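Local coordinates for protein beta-agarase AgaA (Microbulbifer thermotolerans, PDB 3WZ1) that hydrolyses beta-1,4-galactosidic linkages inside agarose chains through its family 16 glycoside hydrolase domain, releasing mainly neoagarotetraose, at residues A106-W120 / I130-G142. Numbering follows the deposited sequence.
Sequences ARAKLSNMVLASDFW and IDVIEAYGSDRPG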
loop_
_atom_site.group_PDB
_atom_site.type_symbol
_atom_site.label_atom_id
_atom_site.label_comp_id
_atom_site.label_asym_id
_atom_site.label_seq_id
_atom_site.Cartn_x
_atom_site.Cartn_y
_atom_site.Cartn_z
ATOM N N ALA A 106 -4.771 4.303 4.623
ATOM C CA ALA A 106 -3.625 4.329 5.525
ATOM C C ALA A 106 -3.189 5.756 5.766
ATOM O O ALA A 106 -3.282 6.588 4.875
ATOM C CB ALA A 106 -2.453 3.567 4.954
ATOM N N ARG A 107 -2.693 6.012 6.975
ATOM C CA ARG A 107 -1.984 7.250 7.261
ATOM C C ARG A 107 -0.530 6.873 7.478
ATOM O O ARG A 107 -0.212 6.049 8.343
ATOM C CB ARG A 107 -2.558 7.956 8.494
ATOM C CG ARG A 107 -1.802 9.234 8.873
ATOM C CD ARG A 107 -2.458 9.995 10.007
ATOM N NE ARG A 107 -1.859 11.330 10.100
ATOM C CZ ARG A 107 -0.999 11.733 11.039
ATOM N NH1 ARG A 107 -0.608 10.942 12.025
ATOM N NH2 ARG A 107 -0.531 12.967 10.993
ATOM N N ALA A 108 0.341 7.429 6.644
ATOM C CA ALA A 108 1.715 6.900 6.541
ATOM C C ALA A 108 2.711 7.930 6.080
ATOM O O ALA A 108 2.335 8.929 5.470
ATOM C CB ALA A 108 1.754 5.698 5.608
ATOM N N LYS A 109 3.981 7.673 6.412
ATOM C CA LYS A 109 5.113 8.522 6.013
ATOM C C LYS A 109 6.063 7.651 5.222
ATOM O O LYS A 109 6.685 6.751 5.780
ATOM C CB LYS A 109 5.805 9.105 7.244
ATOM C CG LYS A 109 6.883 10.137 6.917
ATOM C CD LYS A 109 7.423 10.748 8.188
ATOM C CE LYS A 109 8.545 11.737 7.909
ATOM N NZ LYS A 109 9.267 12.013 9.182
ATOM N N LEU A 110 6.166 7.919 3.929
ATOM C CA LEU A 110 7.047 7.151 3.040
ATOM C C LEU A 110 8.480 7.141 3.555
ATOM O O LEU A 110 8.946 8.122 4.139
ATOM C CB LEU A 110 7.104 7.756 1.644
ATOM C CG LEU A 110 5.800 8.173 0.967
ATOM C CD1 LEU A 110 6.076 8.675 -0.443
ATOM C CD2 LEU A 110 4.772 7.047 0.977
ATOM N N SER A 111 9.198 6.061 3.293
ATOM C CA SER A 111 10.623 6.082 3.515
ATOM C C SER A 111 11.302 7.018 2.513
ATOM O O SER A 111 10.827 7.205 1.390
ATOM C CB SER A 111 11.211 4.684 3.374
ATOM O OG SER A 111 11.104 4.233 2.028
ATOM N N ASN A 112 12.448 7.577 2.927
ATOM C CA ASN A 112 13.216 8.456 2.074
ATOM C C ASN A 112 14.215 7.616 1.297
ATOM O O ASN A 112 15.422 7.678 1.507
ATOM C CB ASN A 112 13.891 9.509 2.939
ATOM C CG ASN A 112 14.629 10.554 2.142
ATOM O OD1 ASN A 112 14.684 10.538 0.917
ATOM N ND2 ASN A 112 15.218 11.505 2.885
ATOM N N MET A 113 13.657 6.829 0.386
ATOM C CA MET A 113 14.386 5.828 -0.360
ATOM C C MET A 113 13.820 5.701 -1.760
ATOM O O MET A 113 12.682 6.108 -2.035
ATOM C CB MET A 113 14.253 4.468 0.328
ATOM C CG MET A 113 14.718 4.385 1.763
ATOM S SD MET A 113 16.523 4.415 1.930
ATOM C CE MET A 113 16.900 2.656 1.863
ATOM N N VAL A 114 14.598 5.096 -2.656
ATOM C CA VAL A 114 14.117 4.804 -4.004
ATOM C C VAL A 114 13.185 3.595 -4.052
ATOM O O VAL A 114 12.555 3.300 -5.072
ATOM C CB VAL A 114 15.257 4.627 -5.015
ATOM C CG1 VAL A 114 16.041 5.925 -5.136
ATOM C CG2 VAL A 114 16.180 3.451 -4.660
ATOM N N LEU A 115 13.147 2.859 -2.947
ATOM C CA LEU A 115 12.203 1.762 -2.770
ATOM C C LEU A 115 10.774 2.248 -2.820
ATOM O O LEU A 115 10.477 3.365 -2.403
ATOM C CB LEU A 115 12.432 1.126 -1.404
ATOM C CG LEU A 115 13.820 0.547 -1.154
ATOM C CD1 LEU A 115 14.032 0.295 0.321
ATOM C CD2 LEU A 115 13.975 -0.737 -1.950
ATOM N N ALA A 116 9.877 1.369 -3.257
ATOM C CA ALA A 116 8.445 1.614 -3.098
ATOM C C ALA A 116 8.035 1.456 -1.639
ATOM O O ALA A 116 8.394 0.457 -1.013
ATOM C CB ALA A 116 7.650 0.634 -3.957
ATOM N N SER A 117 7.306 2.443 -1.102
ATOM C CA SER A 117 6.572 2.344 0.160
ATOM C C SER A 117 5.130 2.054 -0.227
ATOM O O SER A 117 4.517 2.830 -0.982
ATOM C CB SER A 117 6.660 3.636 0.991
ATOM O OG SER A 117 7.996 3.936 1.377
ATOM N N ASP A 118 4.593 0.924 0.244
ATOM C CA ASP A 118 3.325 0.388 -0.275
ATOM C C ASP A 118 2.265 0.107 0.788
ATOM O O ASP A 118 2.566 -0.394 1.878
ATOM C CB ASP A 118 3.548 -0.919 -1.041
ATOM C CG ASP A 118 4.561 -0.794 -2.161
ATOM O OD1 ASP A 118 4.509 0.224 -2.891
ATOM O OD2 ASP A 118 5.386 -1.748 -2.350
ATOM N N PHE A 119 1.015 0.390 0.417
ATOM C CA PHE A 119 -0.193 -0.069 1.121
ATOM C C PHE A 119 -1.101 -0.508 0.003
ATOM O O PHE A 119 -1.542 0.311 -0.816
ATOM C CB PHE A 119 -0.816 1.045 1.955
ATOM C CG PHE A 119 -2.178 0.713 2.527
ATOM C CD1 PHE A 119 -2.381 -0.403 3.330
ATOM C CD2 PHE A 119 -3.253 1.568 2.272
ATOM C CE1 PHE A 119 -3.653 -0.654 3.882
ATOM C CE2 PHE A 119 -4.509 1.311 2.809
ATOM C CZ PHE A 119 -4.700 0.220 3.621
ATOM N N TRP A 120 -1.310 -1.820 -0.096
ATOM C CA TRP A 120 -1.916 -2.362 -1.304
ATOM C C TRP A 120 -2.653 -3.668 -1.015
ATOM O O TRP A 120 -2.638 -4.165 0.106
ATOM C CB TRP A 120 -0.859 -2.539 -2.391
ATOM C CG TRP A 120 0.211 -3.528 -2.086
ATOM C CD1 TRP A 120 1.145 -3.460 -1.093
ATOM C CD2 TRP A 120 0.505 -4.720 -2.827
ATOM N NE1 TRP A 120 1.998 -4.522 -1.173
ATOM C CE2 TRP A 120 1.619 -5.326 -2.217
ATOM C CE3 TRP A 120 -0.067 -5.324 -3.935
ATOM C CZ2 TRP A 120 2.180 -6.517 -2.689
ATOM C CZ3 TRP A 120 0.472 -6.516 -4.393
ATOM C CH2 TRP A 120 1.589 -7.097 -3.772
ATOM N N ILE A 130 -5.128 -3.848 -6.102
ATOM C CA ILE A 130 -5.406 -2.415 -5.958
ATOM C C ILE A 130 -4.279 -1.792 -5.145
ATOM O O ILE A 130 -3.959 -2.288 -4.061
ATOM C CB ILE A 130 -6.759 -2.171 -5.278
ATOM C CG1 ILE A 130 -7.886 -2.741 -6.153
ATOM C CG2 ILE A 130 -7.002 -0.683 -5.027
ATOM C CD1 ILE A 130 -9.238 -2.854 -5.475
ATOM N N ASP A 131 -3.661 -0.735 -5.686
ATOM C CA ASP A 131 -2.570 -0.007 -5.014
ATOM C C ASP A 131 -3.031 1.325 -4.447
ATOM O O ASP A 131 -3.304 2.275 -5.223
ATOM C CB ASP A 131 -1.457 0.248 -6.003
ATOM C CG ASP A 131 -1.026 -1.001 -6.679
ATOM O OD1 ASP A 131 -0.581 -1.911 -5.924
ATOM O OD2 ASP A 131 -1.173 -1.098 -7.911
ATOM N N VAL A 132 -3.043 1.423 -3.122
ATOM C CA VAL A 132 -3.541 2.620 -2.438
ATOM C C VAL A 132 -2.373 3.582 -2.215
ATOM O O VAL A 132 -2.341 4.659 -2.813
ATOM C CB VAL A 132 -4.290 2.268 -1.130
ATOM C CG1 VAL A 132 -4.781 3.522 -0.425
ATOM C CG2 VAL A 132 -5.463 1.335 -1.419
ATOM N N ILE A 133 -1.396 3.195 -1.382
ATOM C CA ILE A 133 -0.092 3.884 -1.357
ATOM C C ILE A 133 0.905 3.057 -2.160
ATOM O O ILE A 133 1.137 1.864 -1.878
ATOM C CB ILE A 133 0.462 4.157 0.064
ATOM C CG1 ILE A 133 -0.498 5.022 0.872
ATOM C CG2 ILE A 133 1.855 4.791 -0.017
ATOM C CD1 ILE A 133 -0.046 5.307 2.281
ATOM N N GLU A 134 1.469 3.677 -3.190
ATOM C CA GLU A 134 2.655 3.167 -3.876
ATOM C C GLU A 134 3.430 4.397 -4.300
ATOM O O GLU A 134 2.983 5.144 -5.172
ATOM C CB GLU A 134 2.313 2.297 -5.080
ATOM C CG GLU A 134 3.545 1.798 -5.818
ATOM C CD GLU A 134 3.223 0.769 -6.870
ATOM O OE1 GLU A 134 2.614 1.112 -7.916
ATOM O OE2 GLU A 134 3.533 -0.426 -6.640
ATOM N N ALA A 135 4.559 4.631 -3.656
ATOM C CA ALA A 135 5.260 5.870 -3.873
ATOM C C ALA A 135 6.705 5.733 -3.463
ATOM O O ALA A 135 7.060 4.837 -2.672
ATOM C CB ALA A 135 4.593 6.973 -3.080
ATOM N N TYR A 136 7.538 6.627 -3.995
ATOM C CA TYR A 136 8.991 6.511 -3.880
ATOM C C TYR A 136 9.473 7.819 -3.264
ATOM O O TYR A 136 9.389 8.879 -3.918
ATOM C CB TYR A 136 9.612 6.214 -5.263
ATOM C CG TYR A 136 8.834 5.130 -5.985
ATOM C CD1 TYR A 136 7.669 5.449 -6.678
ATOM C CD2 TYR A 136 9.220 3.768 -5.937
ATOM C CE1 TYR A 136 6.898 4.479 -7.281
ATOM C CE2 TYR A 136 8.464 2.794 -6.566
ATOM C CZ TYR A 136 7.290 3.147 -7.224
ATOM O OH TYR A 136 6.494 2.214 -7.853
ATOM N N GLY A 137 9.892 7.778 -2.004
ATOM C CA GLY A 137 10.162 8.998 -1.229
ATOM C C GLY A 137 11.499 9.690 -1.439
ATOM O O GLY A 137 11.680 10.800 -0.949
ATOM N N SER A 138 12.406 9.053 -2.184
ATOM C CA SER A 138 13.814 9.471 -2.271
ATOM C C SER A 138 14.034 10.956 -2.518
ATOM O O SER A 138 13.481 11.509 -3.464
ATOM C CB SER A 138 14.506 8.739 -3.401
ATOM O OG SER A 138 15.874 9.096 -3.387
ATOM N N ASP A 139 14.917 11.538 -1.711
ATOM C CA ASP A 139 15.388 12.915 -1.900
ATOM C C ASP A 139 16.660 12.971 -2.765
ATOM O O ASP A 139 17.318 14.021 -2.814
ATOM C CB ASP A 139 15.591 13.610 -0.541
ATOM C CG ASP A 139 16.741 13.014 0.305
ATOM O OD1 ASP A 139 17.436 12.089 -0.163
ATOM O OD2 ASP A 139 16.912 13.477 1.467
ATOM N N ARG A 140 17.012 11.880 -3.457
ATOM C CA ARG A 140 18.195 11.906 -4.339
ATOM C C ARG A 140 18.072 13.017 -5.361
ATOM O O ARG A 140 17.002 13.230 -5.932
ATOM C CB ARG A 140 18.335 10.623 -5.143
ATOM C CG ARG A 140 18.937 9.454 -4.393
ATOM C CD ARG A 140 19.121 8.315 -5.368
ATOM N NE ARG A 140 19.504 7.058 -4.723
ATOM C CZ ARG A 140 19.729 5.936 -5.383
ATOM N NH1 ARG A 140 19.643 5.868 -6.704
ATOM N NH2 ARG A 140 20.059 4.850 -4.694
ATOM N N PRO A 141 19.176 13.719 -5.639
ATOM C CA PRO A 141 19.116 14.594 -6.811
ATOM C C PRO A 141 18.758 13.827 -8.085
ATOM O O PRO A 141 19.320 12.769 -8.346
ATOM C CB PRO A 141 20.547 15.167 -6.902
ATOM C CG PRO A 141 21.133 14.997 -5.546
ATOM C CD PRO A 141 20.487 13.755 -4.970
ATOM N N GLY A 142 17.824 14.349 -8.883
ATOM C CA GLY A 142 17.353 13.658 -10.065
ATOM C C GLY A 142 16.131 12.765 -9.849
ATOM O O GLY A 142 15.669 12.108 -10.810
HETATM O O HOH W 1 9.685 5.246 -0.478
HETATM O O HOH W 2 17.185 7.776 -1.439
#
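Ser117 and Phe119 pair antiparallel with Ala135 and Ile133, and at a classic beta bulge Phe119 O accepts from both Val132 N and Ile133 N (2.9 Å). Behind this hairpin, the Ile133 side chain meets strand 102-109, its CD1 3.8 Å from Ala108 CB, while its CG2 touches Leu110 CD2. Leu110 CD1 presses tightly on Ala135 CB (3.5 Å). In the beta-jelly roll, these residues fill the space between the sheets, whereas the bulge in the GH16 catalytic sequence E-I-D-V-I-E of strand 128-135 sets Glu134, the predicted proton donor, and Asp131 on the opposite face with Asp118 and Trp120. Glu134 and Asp118 run side by side, carboxylate planes 68° apart; His151 and Gln241 hold the two Glu134 oxygens. Beyond the strands, with CG anti to the backbone N (chi1 -175°), Asn112 reaches Asp139 twice: Asn112 OD1 accepts from Asp139 N (2.8 Å), and ND2 gives an almost straight bond (171°) to OD2, met from above the carboxylate plane. Replacing Asn112 with an alanine would probably leave the Asp139 N-H without this acceptor and its carboxylate freer to turn. Val114 CG1 sits centrally over one face of the Arg140 guanidinium, which is salt-bridged to Glu255.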